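Local atomic coordinates of alkaline phosphatase D (Bacillus subtilis, PDB entry 2YEQ), a protein that hydrolyses phosphate esters as a secreted phosphodiesterase and alkaline phosphatase, with iron and calcium ions in its active site. Residues L270-V275 and H324-A329. Numbering follows the deposited sequence.
Sequences LASFNV and HWNVLA
Strands 271-275 and 325-329 are parallel neighbours in the seven-stranded mixed sheet of the calcineurin-like phosphatase fold, joined by a beta-alpha-beta crossover through helix 308-320, which packs against one face of the pair. Backbone hydrogen bonds run from Ser272 N, 2.8 Å from Trp325 O, through Val327 N to Ser272 O and Asn274 N to Val327 O, to Ala329 N, 2.9 Å from Asn274 O. On the face opposite the helix, the Phe273 ring lies alongside Val327, with Phe273 CD1 3.6 Å from Val327 CB; Phe147 and Phe265 also meet this ring. The helix-covered face is more polar. There Asn274 turns its CG beside its own backbone N (chi1 -58°), bringing ND2 back to Val327 O at 3.2 Å. Val327 O is thus gripped twice, by Asn274 N and Asn274 ND2 from opposite faces of its carbonyl plane. One water accepts from Asn274 ND2 at 3.0 Å, donates to Asn326 OD1 at 2.8 Å and bonds Ser272 OG at 2.6 Å, while Asn274 OD1 takes a bond from Asn317 of the helix. Ser272 OG also bonds His264, and Asn326 OD1 Ser321. A leucine in place of Asn274 would probably take one donor from Val327 O and one from the water, and leave Asn317 ND2 without this acceptor. Side-chain amides and a bridging water here supplement the backbone pairing, satisfying polar groups inside the core and tying sheet to helix.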
loop_
_atom_site.group_PDB
_atom_site.type_symbol
_atom_site.label_atom_id
_atom_site.label_comp_id
_atom_site.label_asym_id
_atom_site.label_seq_id
_atom_site.Cartn_x
_atom_site.Cartn_y
_atom_site.Cartn_z
ATOM N N LEU A 270 8.753 -15.528 13.522
ATOM C CA LEU A 270 7.984 -16.054 12.420
ATOM C C LEU A 270 8.295 -15.351 11.078
ATOM O O LEU A 270 8.394 -16.007 10.029
ATOM C CB LEU A 270 6.489 -15.944 12.739
ATOM C CG LEU A 270 5.468 -16.495 11.746
ATOM C CD1 LEU A 270 5.666 -17.981 11.486
ATOM C CD2 LEU A 270 4.013 -16.214 12.245
ATOM N N ALA A 271 8.364 -14.023 11.089
ATOM C CA ALA A 271 8.485 -13.286 9.811
ATOM C C ALA A 271 9.246 -11.983 10.010
ATOM O O ALA A 271 8.995 -11.256 10.982
ATOM C CB ALA A 271 7.117 -13.018 9.202
ATOM N N SER A 272 10.184 -11.728 9.100
ATOM C CA SER A 272 10.959 -10.491 9.040
ATOM C C SER A 272 10.413 -9.675 7.859
ATOM O O SER A 272 10.380 -10.165 6.731
ATOM C CB SER A 272 12.440 -10.825 8.851
ATOM O OG SER A 272 13.221 -9.679 8.550
ATOM N N PHE A 273 9.943 -8.456 8.137
ATOM C CA PHE A 273 9.248 -7.633 7.139
ATOM C C PHE A 273 10.139 -6.457 6.748
ATOM O O PHE A 273 10.544 -5.691 7.608
ATOM C CB PHE A 273 7.953 -7.089 7.715
ATOM C CG PHE A 273 6.872 -8.120 7.846
ATOM C CD1 PHE A 273 6.060 -8.416 6.784
ATOM C CD2 PHE A 273 6.681 -8.799 9.045
ATOM C CE1 PHE A 273 5.057 -9.367 6.888
ATOM C CE2 PHE A 273 5.673 -9.756 9.166
ATOM C CZ PHE A 273 4.867 -10.044 8.076
ATOM N N ASN A 274 10.442 -6.368 5.467
ATOM C CA ASN A 274 11.189 -5.254 4.891
ATOM C C ASN A 274 10.206 -4.442 4.090
ATOM O O ASN A 274 9.774 -4.869 3.024
ATOM C CB ASN A 274 12.300 -5.788 3.985
ATOM C CG ASN A 274 13.255 -6.712 4.731
ATOM O OD1 ASN A 274 14.116 -6.261 5.486
ATOM N ND2 ASN A 274 13.027 -8.022 4.603
ATOM N N VAL A 275 9.839 -3.282 4.626
ATOM C CA VAL A 275 8.916 -2.372 3.969
ATOM C C VAL A 275 9.756 -1.407 3.088
ATOM O O VAL A 275 10.530 -0.617 3.609
ATOM C CB VAL A 275 8.087 -1.578 5.024
ATOM C CG1 VAL A 275 7.116 -0.669 4.351
ATOM C CG2 VAL A 275 7.330 -2.572 5.973
ATOM N N HIS A 324 11.406 -17.449 10.175
ATOM C CA HIS A 324 10.862 -18.458 9.254
ATOM C C HIS A 324 10.529 -17.923 7.874
ATOM O O HIS A 324 10.518 -18.691 6.909
ATOM C CB HIS A 324 9.599 -19.116 9.824
ATOM C CG HIS A 324 9.874 -20.003 10.999
ATOM N ND1 HIS A 324 10.537 -21.204 10.879
ATOM C CD2 HIS A 324 9.620 -19.843 12.321
ATOM C CE1 HIS A 324 10.668 -21.753 12.076
ATOM N NE2 HIS A 324 10.129 -20.943 12.969
ATOM N N TRP A 325 10.229 -16.621 7.779
ATOM C CA TRP A 325 9.910 -15.986 6.503
ATOM C C TRP A 325 10.587 -14.611 6.379
ATOM O O TRP A 325 10.794 -13.903 7.373
ATOM C CB TRP A 325 8.406 -15.806 6.370
ATOM C CG TRP A 325 7.636 -17.099 6.395
ATOM C CD1 TRP A 325 7.051 -17.682 7.479
ATOM C CD2 TRP A 325 7.409 -17.968 5.303
ATOM N NE1 TRP A 325 6.448 -18.869 7.120
ATOM C CE2 TRP A 325 6.653 -19.067 5.785
ATOM C CE3 TRP A 325 7.763 -17.933 3.954
ATOM C CZ2 TRP A 325 6.263 -20.112 4.965
ATOM C CZ3 TRP A 325 7.368 -18.945 3.148
ATOM C CH2 TRP A 325 6.619 -20.034 3.649
ATOM N N ASN A 326 10.942 -14.260 5.152
ATOM C CA ASN A 326 11.526 -12.942 4.830
ATOM C C ASN A 326 10.583 -12.317 3.840
ATOM O O ASN A 326 10.258 -12.923 2.829
ATOM C CB ASN A 326 12.907 -13.114 4.218
ATOM C CG ASN A 326 13.921 -13.527 5.221
ATOM O OD1 ASN A 326 14.185 -12.801 6.170
ATOM N ND2 ASN A 326 14.518 -14.710 5.025
ATOM N N VAL A 327 10.066 -11.138 4.170
ATOM C CA VAL A 327 8.972 -10.546 3.394
ATOM C C VAL A 327 9.431 -9.195 2.839
ATOM O O VAL A 327 10.076 -8.437 3.557
ATOM C CB VAL A 327 7.719 -10.367 4.264
ATOM C CG1 VAL A 327 6.518 -9.811 3.439
ATOM C CG2 VAL A 327 7.338 -11.725 4.929
ATOM N N LEU A 328 9.150 -8.972 1.560
ATOM C CA LEU A 328 9.313 -7.671 0.913
ATOM C C LEU A 328 7.928 -7.057 0.703
ATOM O O LEU A 328 7.182 -7.468 -0.154
ATOM C CB LEU A 328 10.027 -7.809 -0.439
ATOM C CG LEU A 328 11.417 -8.440 -0.516
ATOM C CD1 LEU A 328 12.068 -8.115 -1.903
ATOM C CD2 LEU A 328 12.243 -8.009 0.645
ATOM N N ALA A 329 7.578 -6.100 1.534
ATOM C CA ALA A 329 6.304 -5.402 1.398
ATOM C C ALA A 329 6.603 -4.181 0.542
ATOM O O ALA A 329 7.237 -3.247 1.022
ATOM C CB ALA A 329 5.810 -4.971 2.751
HETATM O O HOH W 1 14.461 -9.997 6.291
#